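Local coordinates for general negative regulator of transcription subunit 2 (Saccharomyces cerevisiae, PDB 4BY6), which serves as a core subunit of the CCR4-NOT complex, needed for its integrity, and takes part in transcriptional repression and cytoplasmic mRNA deadenylation, at residues 56-60 with 61-65; 105-108 with 109-113; 127-130 with 131-135. All coordinates share one frame; numbering follows the deposited sequence.

Interaction 1. Residues 56-60 with 61-65; sequences FQSPW and AETSR
A type I beta turn from Ala61 to Ser64 folds the loop back on itself, bringing Ser64 against Trp60 and Ser58. The loop belongs to the extended region between helices 35-40 and 101-104. The turn is closed by the backbone bond from Ser64 N to Ala61 O. A side-chain bond fastens it to the residue before the turn: Ser64 OG donates to Trp60 O at 2.6 Å. The hydroxyl reaches this carbonyl from above its plane, 35° out of it. Ser64 OG lies anti to its own carbonyl carbon (chi1 -60°), which turns it back toward Trp60. An alanine at Ser64 is likely to leave the Trp60 carbonyl without this hydroxyl and the turn less firmly tied to the chain before it. The aliphatic part of Gln57 flanks Ser64, with Gln57 CB 3.9 Å from Ser64 OG.

Two chains of other proteins contact the loop. Trp60 NE1 donates to the backbone of one of them. Outside the two segments, Arg65 NH1 pairs with an acidic side chain of the other in a salt bridge. The loop is thus part of a subunit interface, consistent with the role of this protein in the integrity of the complex. Within the loop, Pro59 CB sits over one face of the Trp60 indole, 3.6 Å above its plane. The Thr63 side chain runs alongside that of Trp60 and points the same way. Its methyl, Thr63 CG2, lies at the indole edge, 3.8 Å from Trp60 CE3.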
loop_
_atom_site.group_PDB
_atom_site.type_symbol
_atom_site.label_atom_id
_atom_site.label_comp_id
_atom_site.label_asym_id
_atom_site.label_seq_id
_atom_site.Cartn_x
_atom_site.Cartn_y
_atom_site.Cartn_z
ATOM N N PHE E 56 1.911 2.726 3.687
ATOM C CA PHE E 56 1.642 1.329 4.046
ATOM C C PHE E 56 2.916 0.576 4.439
ATOM O O PHE E 56 3.810 0.341 3.607
ATOM C CB PHE E 56 0.974 0.637 2.856
ATOM C CG PHE E 56 0.219 -0.628 3.192
ATOM C CD1 PHE E 56 -0.958 -0.583 3.918
ATOM C CD2 PHE E 56 0.648 -1.850 2.707
ATOM C CE1 PHE E 56 -1.667 -1.734 4.188
ATOM C CE2 PHE E 56 -0.058 -3.002 2.974
ATOM C CZ PHE E 56 -1.217 -2.942 3.712
ATOM N N GLN E 57 2.981 0.164 5.698
ATOM C CA GLN E 57 4.172 -0.482 6.225
ATOM C C GLN E 57 4.284 -1.950 5.801
ATOM O O GLN E 57 5.266 -2.367 5.178
ATOM C CB GLN E 57 4.147 -0.385 7.743
ATOM C CG GLN E 57 4.194 1.038 8.264
ATOM C CD GLN E 57 3.609 1.160 9.649
ATOM O OE1 GLN E 57 2.433 1.470 9.801
ATOM N NE2 GLN E 57 4.420 0.906 10.663
ATOM N N SER E 58 3.250 -2.718 6.125
ATOM C CA SER E 58 3.227 -4.147 5.873
ATOM C C SER E 58 1.786 -4.648 5.841
ATOM O O SER E 58 0.881 -4.014 6.386
ATOM C CB SER E 58 4.036 -4.889 6.958
ATOM O OG SER E 58 4.107 -6.291 6.718
ATOM N N PRO E 59 1.562 -5.780 5.172
ATOM C CA PRO E 59 0.235 -6.399 5.220
ATOM C C PRO E 59 -0.170 -6.894 6.615
ATOM O O PRO E 59 -1.355 -7.185 6.802
ATOM C CB PRO E 59 0.361 -7.561 4.238
ATOM C CG PRO E 59 1.409 -7.121 3.281
ATOM C CD PRO E 59 2.391 -6.329 4.084
ATOM N N TRP E 60 0.769 -7.037 7.553
ATOM C CA TRP E 60 0.404 -7.551 8.883
ATOM C C TRP E 60 0.758 -6.575 9.989
ATOM O O TRP E 60 1.722 -5.815 9.883
ATOM C CB TRP E 60 1.059 -8.916 9.137
ATOM C CG TRP E 60 0.747 -9.846 8.022
ATOM C CD1 TRP E 60 -0.363 -10.618 7.894
ATOM C CD2 TRP E 60 1.531 -10.060 6.839
ATOM N NE1 TRP E 60 -0.320 -11.310 6.712
ATOM C CE2 TRP E 60 0.828 -10.988 6.041
ATOM C CE3 TRP E 60 2.758 -9.559 6.378
ATOM C CZ2 TRP E 60 1.311 -11.438 4.811
ATOM C CZ3 TRP E 60 3.233 -9.996 5.153
ATOM C CH2 TRP E 60 2.509 -10.931 4.384
ATOM N N ALA E 61 -0.030 -6.593 11.059
ATOM C CA ALA E 61 0.165 -5.631 12.138
ATOM C C ALA E 61 1.431 -5.953 12.904
ATOM O O ALA E 61 2.261 -5.074 13.136
ATOM C CB ALA E 61 -1.043 -5.617 13.081
ATOM N N GLU E 62 1.576 -7.231 13.258
ATOM C CA GLU E 62 2.669 -7.713 14.095
ATOM C C GLU E 62 4.035 -7.375 13.496
ATOM O O GLU E 62 5.054 -7.389 14.182
ATOM C CB GLU E 62 2.540 -9.225 14.300
ATOM C CG GLU E 62 1.137 -9.705 14.735
ATOM C CD GLU E 62 0.205 -10.092 13.561
ATOM O OE1 GLU E 62 0.696 -10.418 12.454
ATOM O OE2 GLU E 62 -1.031 -10.097 13.759
ATOM N N THR E 63 4.039 -7.056 12.211
ATOM C CA THR E 63 5.263 -6.840 11.469
ATOM C C THR E 63 5.285 -5.427 10.910
ATOM O O THR E 63 6.187 -5.057 10.156
ATOM C CB THR E 63 5.395 -7.871 10.326
ATOM O OG1 THR E 63 6.634 -7.688 9.648
ATOM C CG2 THR E 63 4.290 -7.711 9.337
ATOM N N SER E 64 4.282 -4.641 11.298
ATOM C CA SER E 64 4.268 -3.206 11.026
ATOM C C SER E 64 4.802 -2.474 12.251
ATOM O O SER E 64 4.041 -1.903 13.035
ATOM C CB SER E 64 2.858 -2.720 10.675
ATOM O OG SER E 64 2.342 -3.361 9.518
ATOM N N ARG E 65 6.120 -2.508 12.412
ATOM C CA ARG E 65 6.747 -2.061 13.644
ATOM C C ARG E 65 7.462 -0.712 13.520
ATOM O O ARG E 65 8.188 -0.311 14.434
ATOM C CB ARG E 65 7.726 -3.125 14.144
ATOM C CG ARG E 65 8.661 -3.673 13.088
ATOM C CD ARG E 65 9.438 -4.901 13.588
ATOM N NE ARG E 65 8.562 -5.990 14.015
ATOM C CZ ARG E 65 8.615 -7.232 13.530
ATOM N NH1 ARG E 65 9.505 -7.556 12.600
ATOM N NH2 ARG E 65 7.781 -8.163 13.981
#

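Interaction 2. Residues 105-108 with 109-113; sequences ALFQ and DETLF
Phe107 packs against Thr111 and Leu112 where the chain enters helix 109-118. This is the tight side of the contact. Phe107 CB lies 3.8 Å from Thr111 CG2 and 4.0 Å from Leu112 CD2. The two methyls come from successive residues of the first helical turn. Thr111 CG2 stands anti to its backbone N, while OG1 lies beside that N (chi1 -68°); the methyl branch therefore meets Phe107. The Phe107 and Thr111 side chains cross obliquely. Leu112 CD2 lies near the plane of the Phe107 ring, at its edge. On the partner side, the ring meets two aromatic side chains of a chain of another protein edge-to-face. That chain also gives Thr111 OG1 polar partners. Leu112 packs within its own chain, on Thr128, Glu131 and Leu132 of helix 123-134.

Gln108 is the N-cap residue and forms the loose side. Its side chain extends at an exposed position and packs on an acidic side chain of a chain of another protein. Its backbone is better fixed. Leu112 N donates to Gln108 O at 3.1 Å, with an angle of 162° at the hydrogen. The donor lies nearly along the C=O axis. This is the first i to i+4 bond of the helix, made by the carbonyl of the N-cap residue. One residue on, Phe113 N donates to Asp109 O at 2.9 Å. Asp109 turns its carboxylate to Arg135, with which Asp109 OD1 forms a salt bridge. The Gln108 carbonyl fixes the direction of one bond, whereas the methyl contacts of Phe107 depend on shape and closeness.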
loop_
_atom_site.group_PDB
_atom_site.type_symbol
_atom_site.label_atom_id
_atom_site.label_comp_id
_atom_site.label_asym_id
_atom_site.label_seq_id
_atom_site.Cartn_x
_atom_site.Cartn_y
_atom_site.Cartn_z
ATOM N N ALA E 105 23.668 29.069 20.664
ATOM C CA ALA E 105 22.998 30.059 21.489
ATOM C C ALA E 105 21.817 30.753 20.810
ATOM O O ALA E 105 20.975 31.335 21.492
ATOM C CB ALA E 105 24.010 31.121 21.932
ATOM N N LEU E 106 21.762 30.721 19.481
ATOM C CA LEU E 106 20.714 31.456 18.765
ATOM C C LEU E 106 19.424 30.668 18.713
ATOM O O LEU E 106 18.386 31.198 18.344
ATOM C CB LEU E 106 21.153 31.794 17.343
ATOM C CG LEU E 106 22.327 32.751 17.237
ATOM C CD1 LEU E 106 22.753 32.812 15.813
ATOM C CD2 LEU E 106 21.879 34.065 17.697
ATOM N N PHE E 107 19.498 29.395 19.084
ATOM C CA PHE E 107 18.353 28.507 18.954
ATOM C C PHE E 107 17.445 28.562 20.176
ATOM O O PHE E 107 17.907 28.810 21.294
ATOM C CB PHE E 107 18.823 27.069 18.737
ATOM C CG PHE E 107 19.723 26.900 17.554
ATOM C CD1 PHE E 107 19.540 27.671 16.408
ATOM C CD2 PHE E 107 20.739 25.948 17.565
ATOM C CE1 PHE E 107 20.369 27.497 15.297
ATOM C CE2 PHE E 107 21.567 25.772 16.454
ATOM C CZ PHE E 107 21.377 26.542 15.327
ATOM N N GLN E 108 16.153 28.323 19.967
ATOM C CA GLN E 108 15.237 28.227 21.092
ATOM C C GLN E 108 15.338 26.878 21.836
ATOM O O GLN E 108 15.814 25.869 21.279
ATOM C CB GLN E 108 13.821 28.460 20.600
ATOM C CG GLN E 108 13.686 29.748 19.833
ATOM C CD GLN E 108 12.248 30.050 19.510
ATOM O OE1 GLN E 108 11.332 29.517 20.146
ATOM N NE2 GLN E 108 12.029 30.880 18.503
ATOM N N ASP E 109 14.842 26.856 23.072
ATOM C CA ASP E 109 14.935 25.665 23.911
ATOM C C ASP E 109 14.508 24.416 23.138
ATOM O O ASP E 109 15.246 23.421 23.104
ATOM C CB ASP E 109 14.057 25.797 25.172
ATOM C CG ASP E 109 14.526 26.889 26.143
ATOM O OD1 ASP E 109 15.665 27.408 26.012
ATOM O OD2 ASP E 109 13.711 27.242 27.037
ATOM N N GLU E 110 13.331 24.472 22.510
ATOM C CA GLU E 110 12.819 23.311 21.784
ATOM C C GLU E 110 13.802 22.833 20.733
ATOM O O GLU E 110 14.048 21.631 20.625
ATOM C CB GLU E 110 11.486 23.603 21.118
ATOM C CG GLU E 110 10.296 23.213 21.925
ATOM C CD GLU E 110 9.669 24.400 22.573
ATOM O OE1 GLU E 110 10.428 25.354 22.893
ATOM O OE2 GLU E 110 8.427 24.382 22.750
ATOM N N THR E 111 14.390 23.758 19.976
ATOM C CA THR E 111 15.360 23.335 18.965
ATOM C C THR E 111 16.553 22.590 19.578
ATOM O O THR E 111 16.992 21.561 19.035
ATOM C CB THR E 111 15.826 24.535 18.139
ATOM O OG1 THR E 111 14.714 24.975 17.355
ATOM C CG2 THR E 111 16.977 24.163 17.190
ATOM N N LEU E 112 17.029 23.065 20.733
ATOM C CA LEU E 112 18.105 22.392 21.465
ATOM C C LEU E 112 17.669 20.984 21.933
ATOM O O LEU E 112 18.448 20.008 21.844
ATOM C CB LEU E 112 18.526 23.223 22.673
ATOM C CG LEU E 112 18.930 24.682 22.489
ATOM C CD1 LEU E 112 19.118 25.314 23.857
ATOM C CD2 LEU E 112 20.194 24.778 21.670
ATOM N N PHE E 113 16.431 20.876 22.420
ATOM C CA PHE E 113 15.904 19.577 22.808
ATOM C C PHE E 113 15.931 18.610 21.616
ATOM O O PHE E 113 16.352 17.454 21.734
ATOM C CB PHE E 113 14.480 19.702 23.336
ATOM C CG PHE E 113 14.377 20.369 24.668
ATOM C CD1 PHE E 113 15.381 20.224 25.612
ATOM C CD2 PHE E 113 13.251 21.122 24.988
ATOM C CE1 PHE E 113 15.265 20.824 26.855
ATOM C CE2 PHE E 113 13.126 21.736 26.230
ATOM C CZ PHE E 113 14.129 21.599 27.164
#

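Interaction 3. Residues 127-130 with 131-135; sequences LTYL and ELRKR
Glu131, Leu130 and Tyr129 carry most of this contact, which joins successive turns near the end of helix 123-134. Glu131 N donates to Leu127 O at 2.9 Å, with an angle of 157° at the hydrogen. Glu131 CB rests against the same carbonyl, 3.4 Å from Leu127 O. With Glu131 CG anti to the backbone N (chi1 178°) and a bend at chi2, the carboxylate comes to the Arg135 side of the helix. Arg135 grips Glu131 OE2 side-on with two nitrogens, NE and NH2, each at 2.7 Å. Both bonds end on this one oxygen, which lies close to the guanidinium plane. NE meets the anti lone pair of OE2, while NH2 comes from above the carboxylate plane.

The backbone bond from Glu131 N belongs to the i to i+4 pattern of an alpha helix, here in its last turns. Arg135 is the first residue to leave helical backbone angles, so the salt bridge spans the helix end. Arg135 NH1 also bonds to the carbonyl of Phe107, just before helix 109-118. Leu132 packs on Phe113 of that helix.

Leu130 lies on the exposed side. Its carbonyl accepts from Lys134 N at 2.9 Å, and Arg133 CB sits 3.3 Å from Leu130 O. Tyr129 and Arg133 run side by side and point the same way. The ring and guanidinium planes are 66° apart. Tyr129 OH approaches the aliphatic part of the arginine, 3.8 Å from Arg133 CD. The Tyr129 ring also meets an aromatic side chain of a chain of another protein.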
loop_
_atom_site.group_PDB
_atom_site.type_symbol
_atom_site.label_atom_id
_atom_site.label_comp_id
_atom_site.label_asym_id
_atom_site.label_seq_id
_atom_site.Cartn_x
_atom_site.Cartn_y
_atom_site.Cartn_z
ATOM N N LEU E 127 26.913 20.389 23.119
ATOM C CA LEU E 127 26.727 21.824 23.103
ATOM C C LEU E 127 25.296 22.191 23.543
ATOM O O LEU E 127 25.091 23.136 24.315
ATOM C CB LEU E 127 27.055 22.383 21.719
ATOM C CG LEU E 127 28.539 22.418 21.316
ATOM C CD1 LEU E 127 28.700 23.213 20.050
ATOM C CD2 LEU E 127 29.455 22.995 22.398
ATOM N N THR E 128 24.310 21.428 23.090
ATOM C CA THR E 128 22.941 21.678 23.529
ATOM C C THR E 128 22.763 21.354 25.021
ATOM O O THR E 128 21.994 21.997 25.717
ATOM C CB THR E 128 21.922 20.882 22.699
ATOM O OG1 THR E 128 22.319 19.506 22.627
ATOM C CG2 THR E 128 21.844 21.456 21.295
ATOM N N TYR E 129 23.459 20.345 25.512
ATOM C CA TYR E 129 23.437 20.101 26.937
ATOM C C TYR E 129 23.976 21.320 27.698
ATOM O O TYR E 129 23.378 21.773 28.676
ATOM C CB TYR E 129 24.258 18.858 27.294
ATOM C CG TYR E 129 24.549 18.768 28.775
ATOM C CD1 TYR E 129 23.609 18.259 29.645
ATOM C CD2 TYR E 129 25.748 19.247 29.308
ATOM C CE1 TYR E 129 23.863 18.176 31.000
ATOM C CE2 TYR E 129 26.007 19.175 30.664
ATOM C CZ TYR E 129 25.058 18.637 31.507
ATOM O OH TYR E 129 25.281 18.564 32.865
ATOM N N LEU E 130 25.109 21.849 27.256
ATOM C CA LEU E 130 25.711 22.979 27.970
ATOM C C LEU E 130 24.839 24.227 27.917
ATOM O O LEU E 130 24.726 24.956 28.907
ATOM C CB LEU E 130 27.088 23.294 27.407
ATOM C CG LEU E 130 28.103 22.174 27.589
ATOM C CD1 LEU E 130 29.319 22.461 26.763
ATOM C CD2 LEU E 130 28.461 22.014 29.044
ATOM N N GLU E 131 24.225 24.460 26.759
ATOM C CA GLU E 131 23.369 25.621 26.554
ATOM C C GLU E 131 22.071 25.512 27.367
ATOM O O GLU E 131 21.595 26.487 27.962
ATOM C CB GLU E 131 23.070 25.781 25.075
ATOM C CG GLU E 131 22.148 26.916 24.749
ATOM C CD GLU E 131 22.761 28.278 24.988
ATOM O OE1 GLU E 131 24.006 28.395 24.994
ATOM O OE2 GLU E 131 21.980 29.235 25.170
ATOM N N LEU E 132 21.484 24.325 27.383
ATOM C CA LEU E 132 20.302 24.114 28.192
ATOM C C LEU E 132 20.636 24.278 29.658
ATOM O O LEU E 132 19.865 24.870 30.436
ATOM C CB LEU E 132 19.719 22.735 27.910
ATOM C CG LEU E 132 18.932 22.767 26.606
ATOM C CD1 LEU E 132 18.584 21.340 26.189
ATOM C CD2 LEU E 132 17.681 23.629 26.823
ATOM N N ARG E 133 21.809 23.769 30.018
ATOM C CA ARG E 133 22.297 23.880 31.375
ATOM C C ARG E 133 22.389 25.370 31.754
ATOM O O ARG E 133 21.950 25.773 32.835
ATOM C CB ARG E 133 23.649 23.163 31.510
ATOM C CG ARG E 133 24.038 22.847 32.929
ATOM C CD ARG E 133 23.256 21.672 33.434
ATOM N NE ARG E 133 23.367 21.550 34.883
ATOM C CZ ARG E 133 22.587 22.214 35.738
ATOM N NH1 ARG E 133 21.670 23.065 35.288
ATOM N NH2 ARG E 133 22.721 22.036 37.046
ATOM N N LYS E 134 22.904 26.186 30.828
ATOM C CA LYS E 134 23.048 27.627 31.033
ATOM C C LYS E 134 21.715 28.361 31.204
ATOM O O LYS E 134 21.632 29.358 31.920
ATOM C CB LYS E 134 23.823 28.226 29.865
ATOM C CG LYS E 134 23.696 29.716 29.738
ATOM C CD LYS E 134 24.632 30.239 28.696
ATOM C CE LYS E 134 24.350 31.695 28.374
ATOM N NZ LYS E 134 25.564 32.257 27.716
ATOM N N ARG E 135 20.678 27.874 30.537
ATOM C CA ARG E 135 19.339 28.450 30.635
ATOM C C ARG E 135 18.554 27.882 31.811
ATOM O O ARG E 135 17.313 27.974 31.859
ATOM C CB ARG E 135 18.574 28.206 29.349
ATOM C CG ARG E 135 19.268 28.795 28.174
ATOM C CD ARG E 135 18.576 28.434 26.891
ATOM N NE ARG E 135 19.382 28.896 25.771
ATOM C CZ ARG E 135 18.959 28.938 24.518
ATOM N NH1 ARG E 135 17.727 28.532 24.223
ATOM N NH2 ARG E 135 19.772 29.377 23.567
#

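How the interactions relate
Interactions 2 and 3 form one packed unit, their centres about 9 Å apart. They lie at the start of helix 109-118 and near the end of helix 123-134, two consecutive helices that touch. Arg135 links them by polar bonds, and Leu132 meets Phe113 by apolar packing. Interaction 1 stands apart, its centre about 35 Å from that of interaction 2 and about 39 Å from that of interaction 3. It lies on the other side of the chain's centre, in a loop contacted by two chains of other proteins. All three mix buried and exposed residues. Interaction 1 relies on a serine hydroxyl and a turn. Interactions 2 and 3 rely on helical backbone bonds, with apolar packing at the start of helix 109-118 and a salt bridge at the end of helix 123-134.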